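Local structure of predicted sugar phosphatases of the HAD superfamily (Cytophaga hutchinsonii, 2HX1) at residues S57-P60 with E61-A64; N145-H148 with D149-T153; M216-K220 with M221-K225. The protein is probably a magnesium-dependent phosphatase of the HAD superfamily that hydrolyses sugar phosphates. All blocks are in the same frame, centred on the assembly; numbering follows the deposited sequence.

Overall arrangement
Interactions 1 and 3 belong to the Rossmann-like core of the HAD fold, and interaction 2 to the second sheet domain, which probably corresponds to the cap domain of HAD phosphatases. Interaction 1 caps the helix that follows strand 48-53; its centre lies 26 Å from that of interaction 2 and 25 Å from that of interaction 3. Interactions 2 and 3 lie on opposite sides of the chain's centre, with 46 Å between their centres. None of the three touches another. The magnesium ion, bound by Asp-20, Phe-22 and Asp-233, sits in the core; the loop of interaction 3 leads into strand 228-232, just before Asp-233, while interaction 2 lies against a second subunit.

Interaction 1 (S57-P60 with E61-A64); sequences SRSP and EQLA
A capping box joins Ser-59 and Gln-62 where the chain turns into helix 60-69. Ser-59 is the N-cap: its OG accepts a hydrogen bond from Gln-62 N at 3.1 Å, taking up one of the first amides of the helix, which lie before the regular bonding pattern begins. The chi1 of 67° sets OG between the backbone N and the carbonyl carbon, from where a short serine side chain reaches forward over the first turn. In return Gln-62 brings its OE1 back to Ser-59 N, 3.4 Å away, in a bond that is straight but weak. Pro-60 suits the first helical position because it has no amide hydrogen to leave without an acceptor, and regular helix bonding begins with Leu-63 N to Ser-59 O at 2.9 Å and Ala-64 N to Pro-60 O at 2.8 Å.

This helix follows strand 48-53 of the parallel core sheet, in the part of a HAD fold where the loops after the strands surround the active site. Glu-61 is bent at chi2 (93°), which lays its carboxylate beside the proline ring, OE2 being 3.3 Å from Pro-60 CD. A water held by Ser-59 OG also gives a weak bond to Glu-61 OE1. Arg-58 rests its CB 3.8 Å from Gln-62 CB, and in the conformer given its guanidinium leads away from the helix. Leu-63 sets CD2 4.0 Å from Arg-58 CB and also packs on Ile-80 and Ser-82 of the edge strand 80-82.

Interaction 2 (N145-H148 with D149-T153); sequences NWFH and DLNKT
The Phe-147 ring and the amide of Asn-151 stand nearly perpendicular, their planes 84° apart, with ND2 approaching the ring obliquely at 4.0 Å from CD1; His-148 NE2 lies at the edge of the same ring, in its plane. One residue back along the helix, Leu-150 CD1 comes obliquely to the Trp-146 indole, which stacks with Phe-144, and rests 3.9 Å from Trp-146 CB. The asparagine amide is held at both ends, which fixes its rotation: Asn-151 ND2 donates to Phe-147 O at 2.8 Å, in the carbonyl plane and close to its own amide plane, and OD1 accepts from Ile-182 N of the second subunit.

Asn-145, the N-cap, holds the start of the helix. Its side chain swings CG opposite the backbone N (chi1 -180°), and Asn-145 OD1 then receives His-148 N at 2.9 Å, from above the carbonyl plane. Its carbonyl O accepts Asp-149 N, and a water links Asn-145 N to Asp-149 OD2, an acidic group that probably also suits the positive end of the helix. Replacing Asp-149 by alanine is likely to leave the water without its carboxylate acceptor and to open a gap where CG lies against Asn-145 O. Further on, Thr-153 OG1 and N both donate to Asp-149 O.

Helix 146-159 crosses between strands 133-138 and 164-167 as a beta-alpha-beta unit; Leu-150 packs on Leu-103 of strand 98-103 and, with Trp-146, on helix 184-195, while Trp-146 and Phe-147 meet Phe-147 and Trp-146 of the second subunit edge to face.

Interaction 3 (M216-K220 with M221-K225); sequences MLRQK and MEISK
Met-221, present as selenomethionine, folds its side chain back against Leu-217 and Lys-220. Its chi1 of 72° places CG between the backbone N and the carbonyl carbon, and the bend at chi3 (74°) swings the terminal methyl inward, where CE touches Leu-217 CD2 and Lys-220 CE, each at 3.7 Å. The long, unbranched, flexible side chain of methionine, here with selenium in place of sulfur, suits this place, since it can curl round to meet both neighbours. Lys-220 has a similar chi1 but stays extended beyond CG; its methylenes run alongside Met-221 in the same direction and carry NZ on to a long, weak ion pair with Asp-48.

Ile-223 approaches from farther along the loop. Its CG2 methyl lies 4.0 Å from Leu-217 CB and 3.9 Å from Arg-218 CG, so one branch touches both a buried aliphatic group and the apolar stem of the arginine. Arg-218 bends at chi3 (76°), which brings its guanidinium edge toward Ile-223 O, with NH1 at 3.2 Å; Tyr-214 OH bonds weakly to both of these atoms.

The backbone turns on Leu-217 O, which accepts from Lys-220 N at 3.0 Å and, weakly, from Met-221 N. Leu-217 and Ile-223 both pack on Ile-228, and the arrangement is that of a helix-to-strand connection of a Rossmann-like HAD core, leading from helix 208-218 into strand 228-232 of the parallel sheet.

Interaction 1 (S57-P60 with E61-A64)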
# COMPACT_ATOMS: atom_id res chain seq x y z
N SER A 57 -19.12 -10.56 -16.41
CA SER A 57 -18.55 -11.36 -17.50
C SER A 57 -19.60 -11.87 -18.49
O SER A 57 -19.23 -12.50 -19.46
CB SER A 57 -17.78 -12.59 -16.96
OG SER A 57 -18.68 -13.49 -16.35
N ARG A 58 -20.89 -11.66 -18.18
CA ARG A 58 -22.03 -12.09 -18.98
C ARG A 58 -23.16 -11.08 -18.78
O ARG A 58 -23.16 -10.35 -17.79
CB ARG A 58 -22.53 -13.46 -18.52
CG ARG A 58 -21.83 -14.64 -19.13
CD ARG A 58 -21.87 -15.90 -18.26
NE ARG A 58 -20.76 -16.78 -18.62
CZ ARG A 58 -19.56 -16.79 -18.03
NH1 ARG A 58 -19.30 -15.98 -17.01
NH2 ARG A 58 -18.62 -17.62 -18.45
N SER A 59 -24.15 -11.08 -19.67
CA SER A 59 -25.38 -10.32 -19.48
C SER A 59 -26.23 -10.95 -18.39
O SER A 59 -26.06 -12.12 -18.09
CB SER A 59 -26.21 -10.32 -20.76
OG SER A 59 -26.72 -11.61 -21.08
N PRO A 60 -27.17 -10.19 -17.80
CA PRO A 60 -28.13 -10.77 -16.84
C PRO A 60 -28.90 -11.97 -17.39
O PRO A 60 -29.12 -12.94 -16.66
CB PRO A 60 -29.08 -9.61 -16.55
CG PRO A 60 -28.25 -8.39 -16.77
CD PRO A 60 -27.37 -8.74 -17.97
N GLU A 61 -29.27 -11.90 -18.66
CA GLU A 61 -29.95 -13.00 -19.38
C GLU A 61 -29.12 -14.28 -19.39
O GLU A 61 -29.65 -15.36 -19.16
CB GLU A 61 -30.28 -12.58 -20.84
CG GLU A 61 -31.09 -11.23 -20.98
CD GLU A 61 -30.19 -9.94 -21.18
OE1 GLU A 61 -29.89 -9.56 -22.35
OE2 GLU A 61 -29.83 -9.29 -20.17
N GLN A 62 -27.82 -14.15 -19.65
CA GLN A 62 -26.87 -15.28 -19.63
C GLN A 62 -26.57 -15.74 -18.23
O GLN A 62 -26.44 -16.93 -18.00
CB GLN A 62 -25.56 -14.92 -20.34
CG GLN A 62 -25.68 -14.86 -21.88
CD GLN A 62 -24.40 -14.33 -22.59
OE1 GLN A 62 -23.86 -13.23 -22.25
NE2 GLN A 62 -23.90 -15.10 -23.57
N LEU A 63 -26.48 -14.82 -17.28
CA LEU A 63 -26.34 -15.18 -15.87
C LEU A 63 -27.55 -16.00 -15.40
O LEU A 63 -27.37 -17.00 -14.69
CB LEU A 63 -26.18 -13.91 -15.01
CG LEU A 63 -24.92 -13.06 -15.17
CD1 LEU A 63 -25.08 -11.77 -14.33
CD2 LEU A 63 -23.73 -13.86 -14.72
N ALA A 64 -28.75 -15.60 -15.81
CA ALA A 64 -29.98 -16.36 -15.49
C ALA A 64 -30.00 -17.72 -16.17
O ALA A 64 -30.41 -18.70 -15.56
CB ALA A 64 -31.26 -15.56 -15.84
O HOH W 1 -27.70 -11.84 -23.61

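Interaction 2 (N145-H148 with D149-T153)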
# COMPACT_ATOMS: atom_id res chain seq x y z
N ASN A 145 -3.78 -13.96 -23.97
CA ASN A 145 -2.42 -14.31 -23.56
C ASN A 145 -1.94 -13.24 -22.62
O ASN A 145 -1.78 -12.09 -23.02
CB ASN A 145 -1.43 -14.44 -24.74
CG ASN A 145 -0.01 -14.82 -24.29
OD1 ASN A 145 0.61 -14.14 -23.45
ND2 ASN A 145 0.53 -15.90 -24.86
N TRP A 146 -1.69 -13.63 -21.37
CA TRP A 146 -1.36 -12.68 -20.32
C TRP A 146 -0.02 -11.99 -20.54
O TRP A 146 0.12 -10.82 -20.25
CB TRP A 146 -1.34 -13.34 -18.94
CG TRP A 146 -2.69 -13.53 -18.27
CD1 TRP A 146 -3.92 -13.57 -18.86
CD2 TRP A 146 -2.91 -13.77 -16.87
NE1 TRP A 146 -4.90 -13.79 -17.92
CE2 TRP A 146 -4.31 -13.92 -16.69
CE3 TRP A 146 -2.08 -13.86 -15.77
CZ2 TRP A 146 -4.88 -14.15 -15.44
CZ3 TRP A 146 -2.65 -14.10 -14.53
CH2 TRP A 146 -4.03 -14.23 -14.37
N PHE A 147 0.98 -12.72 -20.99
CA PHE A 147 2.30 -12.14 -21.21
C PHE A 147 2.22 -11.04 -22.25
O PHE A 147 2.74 -9.91 -22.04
CB PHE A 147 3.30 -13.20 -21.64
CG PHE A 147 4.63 -12.66 -22.12
CD1 PHE A 147 5.57 -12.17 -21.24
CD2 PHE A 147 4.97 -12.72 -23.49
CE1 PHE A 147 6.82 -11.72 -21.70
CE2 PHE A 147 6.21 -12.27 -23.95
CZ PHE A 147 7.15 -11.79 -23.05
N HIS A 148 1.54 -11.37 -23.35
CA HIS A 148 1.33 -10.41 -24.43
C HIS A 148 0.47 -9.22 -24.03
O HIS A 148 0.85 -8.06 -24.18
CB HIS A 148 0.72 -11.10 -25.65
CG HIS A 148 1.65 -12.06 -26.33
ND1 HIS A 148 1.21 -13.09 -27.14
CD2 HIS A 148 3.00 -12.15 -26.31
CE1 HIS A 148 2.25 -13.77 -27.58
NE2 HIS A 148 3.35 -13.23 -27.08
N ASP A 149 -0.68 -9.51 -23.46
CA ASP A 149 -1.74 -8.50 -23.31
C ASP A 149 -1.76 -7.74 -22.01
O ASP A 149 -2.29 -6.64 -21.97
CB ASP A 149 -3.08 -9.13 -23.64
CG ASP A 149 -3.14 -9.59 -25.08
OD1 ASP A 149 -2.23 -9.18 -25.85
OD2 ASP A 149 -4.08 -10.33 -25.46
N LEU A 150 -1.16 -8.28 -20.95
CA LEU A 150 -0.91 -7.46 -19.76
C LEU A 150 0.14 -6.39 -20.02
O LEU A 150 -0.00 -5.23 -19.61
CB LEU A 150 -0.48 -8.31 -18.56
CG LEU A 150 -1.61 -9.25 -18.14
CD1 LEU A 150 -1.22 -10.02 -16.93
CD2 LEU A 150 -2.94 -8.49 -17.91
N ASN A 151 1.21 -6.80 -20.68
CA ASN A 151 2.18 -5.86 -21.21
C ASN A 151 1.55 -4.84 -22.13
O ASN A 151 1.77 -3.63 -21.95
CB ASN A 151 3.34 -6.58 -21.89
CG ASN A 151 4.41 -6.99 -20.91
OD1 ASN A 151 5.05 -6.14 -20.28
ND2 ASN A 151 4.65 -8.31 -20.80
N LYS A 152 0.73 -5.28 -23.10
CA LYS A 152 0.08 -4.30 -24.00
C LYS A 152 -0.85 -3.35 -23.23
O LYS A 152 -0.96 -2.20 -23.57
CB LYS A 152 -0.74 -4.98 -25.12
CG LYS A 152 0.05 -5.45 -26.33
CD LYS A 152 -0.88 -5.95 -27.48
CE LYS A 152 -0.41 -5.43 -28.87
NZ LYS A 152 -0.94 -6.18 -30.07
N THR A 153 -1.54 -3.84 -22.19
CA THR A 153 -2.45 -3.00 -21.40
C THR A 153 -1.68 -1.94 -20.61
O THR A 153 -2.07 -0.76 -20.56
CB THR A 153 -3.29 -3.84 -20.44
OG1 THR A 153 -4.07 -4.75 -21.21
CG2 THR A 153 -4.23 -2.98 -19.59
O HOH W 2 -3.85 -12.61 -26.54

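Interaction 3 (M216-K220 with M221-K225)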
# COMPACT_ATOMS: atom_id res chain seq x y z
N MSE A 216 -36.90 0.26 -7.44
CA MSE A 216 -37.92 -0.60 -8.02
C MSE A 216 -38.89 -1.09 -6.96
O MSE A 216 -40.09 -1.13 -7.19
CB MSE A 216 -37.30 -1.78 -8.76
CG MSE A 216 -36.62 -1.32 -10.04
SE MSE A 216 -36.12 -2.77 -11.18
CE MSE A 216 -38.01 -3.28 -11.92
N LEU A 217 -38.39 -1.47 -5.80
CA LEU A 217 -39.27 -1.95 -4.73
C LEU A 217 -40.20 -0.83 -4.27
O LEU A 217 -41.40 -1.01 -4.08
CB LEU A 217 -38.46 -2.55 -3.57
CG LEU A 217 -37.74 -3.89 -3.86
CD1 LEU A 217 -36.55 -4.13 -2.93
CD2 LEU A 217 -38.69 -5.07 -3.86
N ARG A 218 -39.64 0.36 -4.13
CA ARG A 218 -40.42 1.49 -3.71
C ARG A 218 -41.57 1.82 -4.65
O ARG A 218 -42.57 2.39 -4.19
CB ARG A 218 -39.53 2.73 -3.50
CG ARG A 218 -38.82 2.72 -2.16
CD ARG A 218 -38.02 4.01 -1.93
NE ARG A 218 -38.87 5.15 -1.56
CZ ARG A 218 -39.40 5.39 -0.35
NH1 ARG A 218 -39.19 4.55 0.67
NH2 ARG A 218 -40.15 6.48 -0.15
N GLN A 219 -41.44 1.45 -5.94
CA GLN A 219 -42.53 1.69 -6.90
C GLN A 219 -43.75 0.78 -6.70
O GLN A 219 -44.79 0.97 -7.35
CB GLN A 219 -42.04 1.55 -8.35
CG GLN A 219 -41.06 2.63 -8.79
CD GLN A 219 -40.47 2.37 -10.19
OE1 GLN A 219 -39.28 2.62 -10.44
NE2 GLN A 219 -41.30 1.84 -11.10
N LYS A 220 -43.63 -0.25 -5.87
CA LYS A 220 -44.73 -1.17 -5.68
C LYS A 220 -45.06 -1.47 -4.21
O LYS A 220 -46.03 -2.17 -3.93
CB LYS A 220 -44.50 -2.48 -6.45
CG LYS A 220 -43.27 -3.24 -6.04
CD LYS A 220 -43.22 -4.60 -6.75
CE LYS A 220 -41.86 -5.30 -6.53
NZ LYS A 220 -41.87 -6.75 -6.93
N MSE A 221 -44.31 -0.92 -3.27
CA MSE A 221 -44.62 -1.17 -1.87
C MSE A 221 -44.02 -0.16 -0.94
O MSE A 221 -43.09 0.56 -1.30
CB MSE A 221 -44.09 -2.55 -1.44
CG MSE A 221 -42.57 -2.62 -1.31
SE MSE A 221 -42.00 -4.52 -1.05
CE MSE A 221 -42.29 -5.09 -2.87
N GLU A 222 -44.53 -0.13 0.28
CA GLU A 222 -43.88 0.61 1.35
C GLU A 222 -42.71 -0.21 1.88
O GLU A 222 -42.86 -1.30 2.40
CB GLU A 222 -44.83 0.94 2.51
CG GLU A 222 -44.20 1.86 3.55
CD GLU A 222 -45.00 1.98 4.84
OE1 GLU A 222 -45.76 1.05 5.18
OE2 GLU A 222 -44.84 3.03 5.52
N ILE A 223 -41.52 0.35 1.77
CA ILE A 223 -40.34 -0.36 2.17
C ILE A 223 -39.29 0.63 2.61
O ILE A 223 -39.11 1.69 1.99
CB ILE A 223 -39.82 -1.31 1.06
CG1 ILE A 223 -38.62 -2.12 1.57
CG2 ILE A 223 -39.50 -0.57 -0.23
CD1 ILE A 223 -38.41 -3.36 0.76
N SER A 224 -38.60 0.29 3.69
CA SER A 224 -37.44 1.06 4.12
C SER A 224 -36.20 0.17 3.95
O SER A 224 -36.31 -1.05 3.74
CB SER A 224 -37.62 1.54 5.56
OG SER A 224 -37.50 0.49 6.48
N LYS A 225 -35.03 0.80 3.99
CA LYS A 225 -33.75 0.11 3.69
C LYS A 225 -33.41 -0.99 4.70
O LYS A 225 -32.86 -2.04 4.33
CB LYS A 225 -32.60 1.12 3.53
CG LYS A 225 -32.77 2.02 2.27
CD LYS A 225 -31.70 3.10 2.09
CE LYS A 225 -31.12 3.54 3.41